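PDB 2C0H: mannan endo-1,4-beta-mannosidase from Mytilus edulis, which hydrolyses internal beta-1,4-mannosidic linkages in the backbones of mannans, galactomannans and glucomannans, acting as a monomeric family 5 glycoside hydrolase. Local coordinates for residues A[33-41]-A[86-96]; A[142-150]-A[208-216]. The protein carries 3 engineered substitutions. One frame throughout, in Å; residues are numbered along the deposited sequence.

Contact 1: A[33-41]-A[86-96]; sequences RDFGHNQYS and DNTLISDMRAY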
ATOM      1  N   ARG A  33       5.235   0.973  16.373  1.00 16.38           N
ATOM      2  CA  ARG A  33       6.440   0.898  17.191  1.00 17.04           C
ATOM      3  C   ARG A  33       7.244  -0.380  16.865  1.00 16.25           C
ATOM      4  O   ARG A  33       7.724  -1.077  17.764  1.00 16.92           O
ATOM      5  CB  ARG A  33       6.038   0.946  18.675  1.00 17.96           C
ATOM      6  CG  ARG A  33       5.368   2.225  19.086  1.00 19.33           C
ATOM      7  CD  ARG A  33       5.007   2.251  20.573  1.00 21.07           C
ATOM      8  NE  ARG A  33       4.115   3.370  20.865  1.00 23.69           N
ATOM      9  CZ  ARG A  33       4.492   4.623  21.122  1.00 26.88           C
ATOM     10  NH1 ARG A  33       5.777   4.974  21.140  1.00 29.28           N
ATOM     11  NH2 ARG A  33       3.561   5.541  21.363  1.00 29.02           N
ATOM     12  N   ASP A  34       7.419  -0.664  15.575  1.00 15.30           N
ATOM     13  CA  ASP A  34       8.107  -1.882  15.141  1.00 15.64           C
ATOM     14  C   ASP A  34       9.552  -1.667  14.657  1.00 14.94           C
ATOM     15  O   ASP A  34      10.334  -2.615  14.626  1.00 14.81           O
ATOM     16  CB  ASP A  34       7.297  -2.578  14.045  1.00 15.64           C
ATOM     17  CG  ASP A  34       6.143  -3.395  14.589  1.00 16.95           C
ATOM     18  OD1 ASP A  34       6.353  -4.095  15.600  1.00 19.31           O
ATOM     19  OD2 ASP A  34       5.054  -3.373  13.991  1.00 17.47           O
ATOM     20  N   PHE A  35       9.888  -0.444  14.236  1.00 15.22           N
ATOM     21  CA  PHE A  35      11.199  -0.134  13.670  1.00 15.53           C
ATOM     22  C   PHE A  35      11.713   1.177  14.261  1.00 15.77           C
ATOM     23  O   PHE A  35      10.923   2.077  14.522  1.00 16.51           O
ATOM     24  CB  PHE A  35      11.103  -0.015  12.137  1.00 15.12           C
ATOM     25  CG  PHE A  35      10.585  -1.266  11.468  1.00 14.74           C
ATOM     26  CD1 PHE A  35      11.450  -2.288  11.114  1.00 14.20           C
ATOM     27  CD2 PHE A  35       9.237  -1.430  11.242  1.00 16.13           C
ATOM     28  CE1 PHE A  35      10.977  -3.444  10.517  1.00 15.35           C
ATOM     29  CE2 PHE A  35       8.756  -2.602  10.648  1.00 14.86           C
ATOM     30  CZ  PHE A  35       9.628  -3.592  10.291  1.00 14.57           C
ATOM     31  N   GLY A  36      13.024   1.269  14.450  1.00 16.70           N
ATOM     32  CA  GLY A  36      13.644   2.410  15.119  1.00 17.12           C
ATOM     33  C   GLY A  36      13.637   2.230  16.622  1.00 17.67           C
ATOM     34  O   GLY A  36      12.856   1.442  17.156  1.00 17.82           O
ATOM     35  N   HIS A  37      14.513   2.954  17.315  1.00 18.71           N
ATOM     36  CA  HIS A  37      14.614   2.860  18.774  1.00 19.61           C
ATOM     37  C   HIS A  37      14.808   1.414  19.250  1.00 19.87           C
ATOM     38  O   HIS A  37      14.278   1.012  20.294  1.00 20.30           O
ATOM     39  CB  HIS A  37      13.388   3.523  19.429  1.00 20.53           C
ATOM     40  CG  HIS A  37      13.155   4.930  18.970  1.00 22.70           C
ATOM     41  ND1 HIS A  37      13.988   5.969  19.324  1.00 26.19           N
ATOM     42  CD2 HIS A  37      12.207   5.465  18.166  1.00 25.32           C
ATOM     43  CE1 HIS A  37      13.559   7.086  18.762  1.00 25.51           C
ATOM     44  NE2 HIS A  37      12.479   6.810  18.057  1.00 26.52           N
ATOM     45  N   ASN A  38      15.574   0.641  18.481  1.00 20.17           N
ATOM     46  CA  ASN A  38      15.873  -0.755  18.796  1.00 20.30           C
ATOM     47  C   ASN A  38      14.604  -1.599  18.972  1.00 20.27           C
ATOM     48  O   ASN A  38      14.601  -2.559  19.736  1.00 20.42           O
ATOM     49  CB  ASN A  38      16.753  -0.835  20.050  1.00 21.32           C
ATOM     50  CG  ASN A  38      18.121  -0.207  19.842  1.00 23.70           C
ATOM     51  OD1 ASN A  38      18.945  -0.725  19.084  1.00 28.12           O
ATOM     52  ND2 ASN A  38      18.368   0.918  20.508  1.00 28.03           N
ATOM     53  N   GLN A  39      13.547  -1.246  18.239  1.00 19.09           N
ATOM     54  CA  GLN A  39      12.249  -1.907  18.385  1.00 19.23           C
ATOM     55  C   GLN A  39      12.158  -3.178  17.548  1.00 18.86           C
ATOM     56  O   GLN A  39      11.366  -4.052  17.871  1.00 18.02           O
ATOM     57  CB  GLN A  39      11.075  -0.936  18.103  1.00 19.48           C
ATOM     58  CG  GLN A  39      10.913   0.159  19.189  1.00 19.64           C
ATOM     59  CD  GLN A  39       9.885   1.267  18.870  1.00 20.25           C
ATOM     60  OE1 GLN A  39       9.017   1.572  19.702  1.00 23.99           O
ATOM     61  NE2 GLN A  39       9.994   1.889  17.691  1.00 22.26           N
ATOM     62  N   TYR A  40      12.950  -3.307  16.482  1.00 18.09           N
ATOM     63  CA  TYR A  40      12.855  -4.517  15.653  1.00 18.51           C
ATOM     64  C   TYR A  40      13.252  -5.760  16.449  1.00 19.04           C
ATOM     65  O   TYR A  40      12.583  -6.792  16.356  1.00 18.69           O
ATOM     66  CB  TYR A  40      13.694  -4.421  14.367  1.00 18.34           C
ATOM     67  CG  TYR A  40      13.666  -5.702  13.572  1.00 18.00           C
ATOM     68  CD1 TYR A  40      12.490  -6.135  12.974  1.00 17.49           C
ATOM     69  CD2 TYR A  40      14.798  -6.508  13.463  1.00 17.48           C
ATOM     70  CE1 TYR A  40      12.446  -7.331  12.278  1.00 17.37           C
ATOM     71  CE2 TYR A  40      14.764  -7.698  12.746  1.00 18.55           C
ATOM     72  CZ  TYR A  40      13.578  -8.099  12.161  1.00 17.39           C
ATOM     73  OH  TYR A  40      13.521  -9.281  11.461  1.00 19.46           O
ATOM     74  N   SER A  41      14.314  -5.652  17.242  1.00 19.52           N
ATOM     75  CA  SER A  41      14.809  -6.784  18.032  1.00 20.62           C
ATOM     76  C   SER A  41      13.708  -7.340  18.931  1.00 20.99           C
ATOM     77  O   SER A  41      13.662  -8.543  19.187  1.00 21.30           O
ATOM     78  CB  SER A  41      16.044  -6.396  18.851  1.00 21.15           C
ATOM     79  OG  SER A  41      15.730  -5.450  19.854  1.00 25.25           O
ATOM     80  N   ASP A  86      15.688   8.417  13.868  1.00 20.82           N
ATOM     81  CA  ASP A  86      16.531   7.905  14.926  1.00 21.19           C
ATOM     82  C   ASP A  86      17.572   6.932  14.353  1.00 21.27           C
ATOM     83  O   ASP A  86      17.394   6.384  13.252  1.00 20.83           O
ATOM     84  CB  ASP A  86      15.691   7.257  16.005  1.00 21.86           C
ATOM     85  CG  ASP A  86      15.138   5.951  15.572  1.00 23.69           C
ATOM     86  OD1 ASP A  86      14.017   5.947  15.014  1.00 27.25           O
ATOM     87  OD2 ASP A  86      15.844   4.939  15.771  1.00 26.27           O
ATOM     88  N   ASN A  87      18.662   6.746  15.091  1.00 21.33           N
ATOM     89  CA  ASN A  87      19.853   6.093  14.541  1.00 21.19           C
ATOM     90  C   ASN A  87      19.789   4.573  14.359  1.00 20.46           C
ATOM     91  O   ASN A  87      20.741   3.980  13.855  1.00 20.91           O
ATOM     92  CB  ASN A  87      21.124   6.483  15.316  1.00 22.40           C
ATOM     93  CG  ASN A  87      21.088   6.081  16.773  1.00 24.49           C
ATOM     94  OD1 ASN A  87      20.381   5.148  17.165  1.00 29.31           O
ATOM     95  ND2 ASN A  87      21.872   6.788  17.595  1.00 29.72           N
ATOM     96  N   THR A  88      18.682   3.948  14.749  1.00 19.47           N
ATOM     97  CA  THR A  88      18.487   2.534  14.436  1.00 19.26           C
ATOM     98  C   THR A  88      17.306   2.271  13.499  1.00 18.04           C
ATOM     99  O   THR A  88      17.003   1.108  13.222  1.00 17.69           O
ATOM    100  CB  THR A  88      18.351   1.673  15.717  1.00 19.87           C
ATOM    101  OG1 THR A  88      17.277   2.175  16.513  1.00 22.19           O
ATOM    102  CG2 THR A  88      19.636   1.709  16.518  1.00 21.59           C
ATOM    103  N   LEU A  89      16.649   3.307  12.968  1.00 16.64           N
ATOM    104  CA  LEU A  89      15.532   3.065  12.032  1.00 16.44           C
ATOM    105  C   LEU A  89      16.000   2.306  10.793  1.00 15.84           C
ATOM    106  O   LEU A  89      15.442   1.268  10.435  1.00 14.35           O
ATOM    107  CB  LEU A  89      14.821   4.366  11.628  1.00 16.20           C
ATOM    108  CG  LEU A  89      13.674   4.234  10.608  1.00 15.39           C
ATOM    109  CD1 LEU A  89      12.607   3.229  11.099  1.00 14.95           C
ATOM    110  CD2 LEU A  89      13.021   5.573  10.275  1.00 17.52           C
ATOM    111  N   ILE A  90      17.003   2.836  10.104  1.00 15.94           N
ATOM    112  CA  ILE A  90      17.469   2.202   8.878  1.00 16.51           C
ATOM    113  C   ILE A  90      18.059   0.810   9.157  1.00 16.09           C
ATOM    114  O   ILE A  90      17.771  -0.132   8.420  1.00 15.86           O
ATOM    115  CB  ILE A  90      18.443   3.126   8.107  1.00 16.86           C
ATOM    116  CG1 ILE A  90      17.659   4.342   7.610  1.00 17.86           C
ATOM    117  CG2 ILE A  90      19.111   2.389   6.924  1.00 17.01           C
ATOM    118  CD1 ILE A  90      18.493   5.484   7.079  1.00 18.82           C
ATOM    119  N   SER A  91      18.861   0.666  10.211  1.00 15.46           N
ATOM    120  CA  SER A  91      19.484  -0.630  10.521  1.00 15.96           C
ATOM    121  C   SER A  91      18.441  -1.683  10.933  1.00 15.81           C
ATOM    122  O   SER A  91      18.593  -2.846  10.583  1.00 15.42           O
ATOM    123  CB  SER A  91      20.617  -0.496  11.551  1.00 16.38           C
ATOM    124  OG  SER A  91      20.202   0.149  12.732  1.00 18.53           O
ATOM    125  N   ASP A  92      17.387  -1.260  11.631  1.00 15.21           N
ATOM    126  CA  ASP A  92      16.226  -2.144  11.928  1.00 15.37           C
ATOM    127  C   ASP A  92      15.524  -2.583  10.637  1.00 15.21           C
ATOM    128  O   ASP A  92      15.208  -3.757  10.456  1.00 15.77           O
ATOM    129  CB  ASP A  92      15.195  -1.446  12.819  1.00 15.39           C
ATOM    130  CG  ASP A  92      15.502  -1.538  14.317  1.00 16.48           C
ATOM    131  OD1 ASP A  92      16.557  -2.047  14.740  1.00 18.12           O
ATOM    132  OD2 ASP A  92      14.627  -1.074  15.070  1.00 18.57           O
ATOM    133  N   MET A  93      15.250  -1.645   9.738  1.00 14.65           N
ATOM    134  CA  MET A  93      14.600  -1.983   8.470  1.00 14.43           C
ATOM    135  C   MET A  93      15.497  -2.931   7.644  1.00 14.26           C
ATOM    136  O   MET A  93      15.007  -3.874   7.030  1.00 14.57           O
ATOM    137  CB  MET A  93      14.235  -0.706   7.682  1.00 13.85           C
ATOM    138  CG  MET A  93      13.120   0.140   8.334  1.00 13.70           C
ATOM    139  SD  MET A  93      12.844   1.766   7.570  1.00 16.03           S
ATOM    140  CE  MET A  93      11.816   1.274   6.181  1.00 16.38           C
ATOM    141  N   ARG A  94      16.807  -2.687   7.637  1.00 14.53           N
ATOM    142  CA  ARG A  94      17.756  -3.517   6.898  1.00 15.38           C
ATOM    143  C   ARG A  94      17.833  -4.925   7.475  1.00 14.83           C
ATOM    144  O   ARG A  94      17.934  -5.876   6.720  1.00 15.63           O
ATOM    145  CB  ARG A  94      19.147  -2.874   6.853  1.00 15.74           C
ATOM    146  CG  ARG A  94      19.948  -3.285   5.649  1.00 17.59           C
ATOM    147  CD  ARG A  94      21.358  -2.755   5.693  1.00 17.63           C
ATOM    148  NE  ARG A  94      21.453  -1.299   5.549  1.00 18.89           N
ATOM    149  CZ  ARG A  94      21.345  -0.643   4.394  1.00 19.52           C
ATOM    150  NH1 ARG A  94      21.078  -1.283   3.259  1.00 21.09           N
ATOM    151  NH2 ARG A  94      21.492   0.677   4.369  1.00 20.94           N
ATOM    152  N   ALA A  95      17.767  -5.064   8.802  1.00 14.99           N
ATOM    153  CA  ALA A  95      17.827  -6.401   9.421  1.00 14.37           C
ATOM    154  C   ALA A  95      16.618  -7.215   8.992  1.00 14.53           C
ATOM    155  O   ALA A  95      16.744  -8.406   8.710  1.00 14.59           O
ATOM    156  CB  ALA A  95      17.896  -6.314  10.921  1.00 14.86           C
ATOM    157  N   TYR A  96      15.451  -6.577   8.978  1.00 13.55           N
ATOM    158  CA  TYR A  96      14.212  -7.228   8.530  1.00 13.14           C
ATOM    159  C   TYR A  96      14.310  -7.613   7.068  1.00 13.19           C
ATOM    160  O   TYR A  96      13.949  -8.716   6.679  1.00 13.02           O
ATOM    161  CB  TYR A  96      12.981  -6.339   8.783  1.00 13.42           C
ATOM    162  CG  TYR A  96      11.647  -6.947   8.375  1.00 13.62           C
ATOM    163  CD1 TYR A  96      11.306  -8.249   8.745  1.00 13.84           C
ATOM    164  CD2 TYR A  96      10.704  -6.211   7.670  1.00 13.62           C
ATOM    165  CE1 TYR A  96      10.077  -8.795   8.378  1.00 12.73           C
ATOM    166  CE2 TYR A  96       9.479  -6.756   7.308  1.00 14.65           C
ATOM    167  CZ  TYR A  96       9.168  -8.050   7.666  1.00 13.21           C
ATOM    168  OH  TYR A  96       7.932  -8.579   7.303  1.00 15.38           O
TER
HETATM  169  O   HOH W   1      16.440  -3.684  16.835  1.00 19.23           O

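Contact 2: A[142-150]-A[208-216]; sequences LKPMANALK and QAAAIKEVD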
ATOM      1  N   LEU A 142      12.196  10.806   4.444  1.00 14.05           N
ATOM      2  CA  LEU A 142      11.814   9.927   3.338  1.00 14.86           C
ATOM      3  C   LEU A 142      12.976   9.696   2.365  1.00 14.92           C
ATOM      4  O   LEU A 142      13.298   8.565   2.042  1.00 14.16           O
ATOM      5  CB  LEU A 142      10.577  10.452   2.616  1.00 14.69           C
ATOM      6  CG  LEU A 142      10.026   9.584   1.482  1.00 14.87           C
ATOM      7  CD1 LEU A 142       9.822   8.126   1.969  1.00 15.67           C
ATOM      8  CD2 LEU A 142       8.761  10.168   0.935  1.00 16.21           C
ATOM      9  N   LYS A 143      13.623  10.759   1.910  1.00 15.39           N
ATOM     10  CA  LYS A 143      14.738  10.578   0.983  1.00 16.55           C
ATOM     11  C   LYS A 143      15.901   9.753   1.579  1.00 16.55           C
ATOM     12  O   LYS A 143      16.383   8.816   0.932  1.00 15.62           O
ATOM     13  CB  LYS A 143      15.198  11.924   0.397  1.00 17.06           C
ATOM     14  CG  LYS A 143      14.269  12.454  -0.647  1.00 18.00           C
ATOM     15  CD  LYS A 143      14.829  13.689  -1.343  1.00 18.68           C
ATOM     16  CE  LYS A 143      13.971  14.097  -2.491  1.00 20.82           C
ATOM     17  NZ  LYS A 143      14.484  15.362  -3.129  1.00 23.28           N
ATOM     18  N   PRO A 144      16.373  10.088   2.797  1.00 16.89           N
ATOM     19  CA  PRO A 144      17.408   9.274   3.452  1.00 17.40           C
ATOM     20  C   PRO A 144      17.065   7.784   3.540  1.00 17.58           C
ATOM     21  O   PRO A 144      17.914   6.938   3.274  1.00 16.87           O
ATOM     22  CB  PRO A 144      17.518   9.913   4.845  1.00 18.18           C
ATOM     23  CG  PRO A 144      17.131  11.323   4.618  1.00 17.25           C
ATOM     24  CD  PRO A 144      16.058  11.297   3.579  1.00 17.38           C
ATOM     25  N   MET A 145      15.816   7.481   3.877  1.00 17.72           N
ATOM     26  CA  MET A 145      15.366   6.112   4.019  1.00 18.21           C
ATOM     27  C   MET A 145      15.356   5.385   2.672  1.00 17.55           C
ATOM     28  O   MET A 145      15.905   4.282   2.546  1.00 17.15           O
ATOM     29  CB  MET A 145      13.972   6.107   4.638  1.00 19.00           C
ATOM     30  CG  MET A 145      13.477   4.799   5.108  1.00 19.93           C
ATOM     31  SD  MET A 145      12.122   5.114   6.280  1.00 23.30           S
ATOM     32  CE  MET A 145      11.070   6.211   5.328  1.00 23.46           C
ATOM     33  N   ALA A 146      14.755   6.011   1.666  1.00 16.60           N
ATOM     34  CA  ALA A 146      14.626   5.388   0.351  1.00 16.69           C
ATOM     35  C   ALA A 146      15.994   5.217  -0.300  1.00 16.97           C
ATOM     36  O   ALA A 146      16.257   4.216  -0.959  1.00 17.07           O
ATOM     37  CB  ALA A 146      13.711   6.185  -0.528  1.00 16.68           C
ATOM     38  N   ASN A 147      16.883   6.183  -0.099  1.00 16.95           N
ATOM     39  CA  ASN A 147      18.221   6.077  -0.679  1.00 17.23           C
ATOM     40  C   ASN A 147      19.057   4.965  -0.025  1.00 17.30           C
ATOM     41  O   ASN A 147      19.764   4.211  -0.700  1.00 18.13           O
ATOM     42  CB  ASN A 147      18.935   7.425  -0.548  1.00 17.64           C
ATOM     43  CG  ASN A 147      20.142   7.529  -1.444  1.00 19.45           C
ATOM     44  OD1 ASN A 147      20.044   7.343  -2.659  1.00 24.11           O
ATOM     45  ND2 ASN A 147      21.285   7.818  -0.854  1.00 25.46           N
ATOM     46  N   ALA A 148      18.954   4.835   1.291  1.00 16.79           N
ATOM     47  CA  ALA A 148      19.743   3.870   2.041  1.00 16.90           C
ATOM     48  C   ALA A 148      19.353   2.418   1.731  1.00 16.89           C
ATOM     49  O   ALA A 148      20.199   1.534   1.757  1.00 16.78           O
ATOM     50  CB  ALA A 148      19.606   4.128   3.535  1.00 16.67           C
ATOM     51  N   LEU A 149      18.070   2.187   1.482  1.00 16.79           N
ATOM     52  CA  LEU A 149      17.532   0.821   1.315  1.00 17.24           C
ATOM     53  C   LEU A 149      17.347   0.344  -0.125  1.00 17.68           C
ATOM     54  O   LEU A 149      16.982  -0.816  -0.359  1.00 17.73           O
ATOM     55  CB  LEU A 149      16.197   0.725   2.049  1.00 16.89           C
ATOM     56  CG  LEU A 149      16.314   0.979   3.544  1.00 16.81           C
ATOM     57  CD1 LEU A 149      14.941   1.050   4.182  1.00 16.24           C
ATOM     58  CD2 LEU A 149      17.157  -0.079   4.238  1.00 15.51           C
ATOM     59  N   LYS A 150      17.617   1.199  -1.103  1.00 18.43           N
ATOM     60  CA  LYS A 150      17.303   0.876  -2.497  1.00 18.98           C
ATOM     61  C   LYS A 150      18.045  -0.320  -3.103  1.00 19.44           C
ATOM     62  O   LYS A 150      17.572  -0.888  -4.082  1.00 20.78           O
ATOM     63  CB  LYS A 150      17.505   2.099  -3.384  1.00 19.01           C
ATOM     64  CG  LYS A 150      18.912   2.577  -3.484  1.00 19.58           C
ATOM     65  CD  LYS A 150      18.951   3.849  -4.276  1.00 20.28           C
ATOM     66  CE  LYS A 150      20.324   4.415  -4.286  1.00 21.23           C
ATOM     67  NZ  LYS A 150      20.367   5.685  -5.073  1.00 24.50           N
ATOM     68  N   GLN A 208       5.217  12.859  -2.310  1.00 10.93           N
ATOM     69  CA  GLN A 208       5.989  11.775  -1.766  1.00 11.38           C
ATOM     70  C   GLN A 208       6.406  10.761  -2.834  1.00 11.57           C
ATOM     71  O   GLN A 208       7.502  10.227  -2.779  1.00 11.08           O
ATOM     72  CB  GLN A 208       5.241  11.125  -0.601  1.00 11.73           C
ATOM     73  CG  GLN A 208       5.150  12.076   0.582  1.00 12.11           C
ATOM     74  CD  GLN A 208       4.361  11.509   1.728  1.00 12.48           C
ATOM     75  OE1 GLN A 208       4.908  10.792   2.573  1.00 14.03           O
ATOM     76  NE2 GLN A 208       3.091  11.824   1.773  1.00 14.76           N
ATOM     77  N   ALA A 209       5.540  10.531  -3.813  1.00 11.28           N
ATOM     78  CA  ALA A 209       5.880   9.677  -4.949  1.00 11.81           C
ATOM     79  C   ALA A 209       7.057  10.260  -5.722  1.00 11.97           C
ATOM     80  O   ALA A 209       7.977   9.547  -6.073  1.00 13.22           O
ATOM     81  CB  ALA A 209       4.697   9.496  -5.844  1.00 11.66           C
ATOM     82  N   ALA A 210       7.028  11.571  -5.944  1.00 12.37           N
ATOM     83  CA  ALA A 210       8.129  12.215  -6.652  1.00 12.92           C
ATOM     84  C   ALA A 210       9.450  12.130  -5.876  1.00 13.58           C
ATOM     85  O   ALA A 210      10.512  11.886  -6.467  1.00 14.30           O
ATOM     86  CB  ALA A 210       7.761  13.661  -6.968  1.00 12.60           C
ATOM     87  N   ALA A 211       9.386  12.291  -4.556  1.00 12.76           N
ATOM     88  CA  ALA A 211      10.563  12.235  -3.704  1.00 13.58           C
ATOM     89  C   ALA A 211      11.259  10.869  -3.732  1.00 13.73           C
ATOM     90  O   ALA A 211      12.461  10.773  -3.864  1.00 13.99           O
ATOM     91  CB  ALA A 211      10.175  12.610  -2.287  1.00 13.55           C
ATOM     92  N   ILE A 212      10.485   9.800  -3.630  1.00 13.64           N
ATOM     93  CA  ILE A 212      11.031   8.456  -3.636  1.00 14.14           C
ATOM     94  C   ILE A 212      11.700   8.194  -4.977  1.00 14.95           C
ATOM     95  O   ILE A 212      12.794   7.652  -5.023  1.00 15.10           O
ATOM     96  CB  ILE A 212       9.922   7.409  -3.377  1.00 13.33           C
ATOM     97  CG1 ILE A 212       9.400   7.575  -1.946  1.00 13.46           C
ATOM     98  CG2 ILE A 212      10.468   5.992  -3.629  1.00 13.83           C
ATOM     99  CD1 ILE A 212       8.096   6.873  -1.693  1.00 13.51           C
ATOM    100  N   LYS A 213      11.052   8.619  -6.052  1.00 16.03           N
ATOM    101  CA  LYS A 213      11.572   8.345  -7.394  1.00 17.82           C
ATOM    102  C   LYS A 213      12.750   9.243  -7.747  1.00 18.40           C
ATOM    103  O   LYS A 213      13.477   8.950  -8.687  1.00 18.91           O
ATOM    104  CB  LYS A 213      10.470   8.475  -8.436  1.00 17.60           C
ATOM    105  CG  LYS A 213       9.445   7.354  -8.358  1.00 19.39           C
ATOM    106  CD  LYS A 213       8.328   7.586  -9.341  1.00 20.41           C
ATOM    107  CE  LYS A 213       7.458   6.365  -9.507  1.00 22.60           C
ATOM    108  NZ  LYS A 213       6.605   6.507 -10.720  1.00 23.79           N
ATOM    109  N   GLU A 214      12.953  10.319  -7.000  1.00 19.61           N
ATOM    110  CA  GLU A 214      14.148  11.155  -7.194  1.00 20.60           C
ATOM    111  C   GLU A 214      15.428  10.456  -6.736  1.00 21.15           C
ATOM    112  O   GLU A 214      16.476  10.595  -7.381  1.00 21.93           O
ATOM    113  CB  GLU A 214      13.987  12.490  -6.473  1.00 20.85           C
ATOM    114  CG  GLU A 214      15.047  13.520  -6.814  1.00 22.67           C
ATOM    115  CD  GLU A 214      14.708  14.904  -6.292  1.00 24.76           C
ATOM    116  OE1 GLU A 214      15.502  15.840  -6.557  1.00 32.81           O
ATOM    117  OE2 GLU A 214      13.654  15.068  -5.627  1.00 31.59           O
ATOM    118  N   VAL A 215      15.360   9.722  -5.625  1.00 20.86           N
ATOM    119  CA  VAL A 215      16.526   9.030  -5.062  1.00 20.91           C
ATOM    120  C   VAL A 215      16.590   7.540  -5.433  1.00 20.96           C
ATOM    121  O   VAL A 215      17.665   6.942  -5.390  1.00 21.78           O
ATOM    122  CB  VAL A 215      16.610   9.185  -3.516  1.00 21.05           C
ATOM    123  CG1 VAL A 215      16.758  10.660  -3.151  1.00 21.70           C
ATOM    124  CG2 VAL A 215      15.396   8.578  -2.817  1.00 22.17           C
ATOM    125  N   ASP A 216      15.446   6.958  -5.791  1.00 21.05           N
ATOM    126  CA  ASP A 216      15.345   5.567  -6.253  1.00 21.02           C
ATOM    127  C   ASP A 216      14.393   5.494  -7.460  1.00 20.75           C
ATOM    128  O   ASP A 216      13.223   5.086  -7.360  1.00 20.16           O
ATOM    129  CB  ASP A 216      14.851   4.673  -5.117  1.00 20.98           C
ATOM    130  CG  ASP A 216      14.846   3.199  -5.484  1.00 23.43           C
ATOM    131  OD1 ASP A 216      15.396   2.814  -6.550  1.00 28.27           O
ATOM    132  OD2 ASP A 216      14.272   2.411  -4.699  1.00 28.04           O
TER
HETATM  133  O   HOH W   2      13.835   2.820  -2.090  1.00 20.21           O

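Contact 1: A[33-41]-A[86-96]
D92, in the first turn of helix 89-102, anchors the loop that leads into helix 40-56. Its CB lies against the CB of Y40, and CG comes closer to that same carbon, at 3.4 Å. OD2 takes two backbone N-H groups from opposite faces of the carboxylate: G36 N at 2.9 Å, on the anti side and somewhat bent, and Y40 N at 3.1 Å, from well above the plane. OD1 accepts from a water that in turn receives S41 N.

Between these two points the turn is held by D86 and T88. D86 OD2 accepts H37 N at 2.8 Å in a nearly straight bond and, from its other face, T88 N, which makes an Asx turn. The carboxylate of D86 also lies flat over the imidazole of H37, the planes 20° apart. T88 OG1 accepts N38 N at 3.0 Å.

Next to these polar contacts, on the side facing strand 61-68, the contact is apolar. F35 CB meets L89 CD1, while the far edge of its ring reaches Y96. Y40 has its CG anti to the backbone N (chi1 176°), which carries the ring alongside helix 89-102, with CE2 near A95 CB and CE1 3.7 Å from Y96 CB. F35, Y40 and Y96 form an aromatic cluster, joined by F47. G36, without a side chain, passes 3.7 Å from L89, CA to CA. The contact ties the loop after TIM-barrel strand 17-25 to helix 89-102, the F35 side chain about 8 Å from that of W65, a probable substrate-binding residue.

Two aspartates and a threonine thus accept the backbone N-H groups of G36, H37, N38 and Y40, so the turn into helix 40-56 is held by side-chain acceptors, and the negative charge of D92 is probably eased by its donors.

Contact 2: A[142-150]-A[208-216]
V215 fits against K143 and A146, and with L142 and I212 it forms the apolar seam between two helix ends whose axes approach to 8.9 Å and cross at -40°. V215 CG2 presses on A146 CB at 3.7 Å, while CG1 lies beside the CG and CD methylenes of K143. One turn earlier, L142 CD2 reaches I212 CG1 at 3.9 Å, the two side chains crossing at about a right angle, and also touches the CB of Q208.

The charged contact is at the outer side. K143 runs extended past V215 and A211 and forms a salt bridge with E214, NZ to OE2 2.6 Å, well above the carboxylate plane. With alanine in place of K143, E214 would probably lose its cationic mate and V215 CG1 the methylenes that lie beside it.

Hydrogen bonds close the C-terminal ends. K150 NZ crosses to V215 O at 3.0 Å, almost in line with the carbonyl bond (174°); a bond to N147 OD1 of its own segment steadies the ammonium. A water donates to A146 O and to D216 OD2, bridging the same ends.

W158 of strand 155-162 lies under I212. Two neighbouring helices packed side by side on the outside of parallel strands, with small residues such as A146 and A211 at the interface, belong to the outer helical layer of the TIM (beta/alpha)8 barrel.

In the fold
From the N terminus, the chain leaves strand 17-25, and contact 1 closes the excursion through helix 40-56, strand 61-68 and the small 75-76/82-84 hairpin by bringing segment 33-41, the loop leading into helix 40-56, onto the start of helix 89-102. Contact 2 opens only afterwards, joining helix 131-149 to helix 198-215 across strand 155-162 and the long connection beyond it. The two are therefore in series, neither nested nor crossed. Their centres lie about 18 Å apart, yet helices 89-102 and 131-149 meet directly: M93 packs on M145 and L149, I90 on A148, and R94 probably hydrogen-bonds A148 O. The interfaces thus run from the start of helix 40-56 through 89-102 and 131-149 to 198-215.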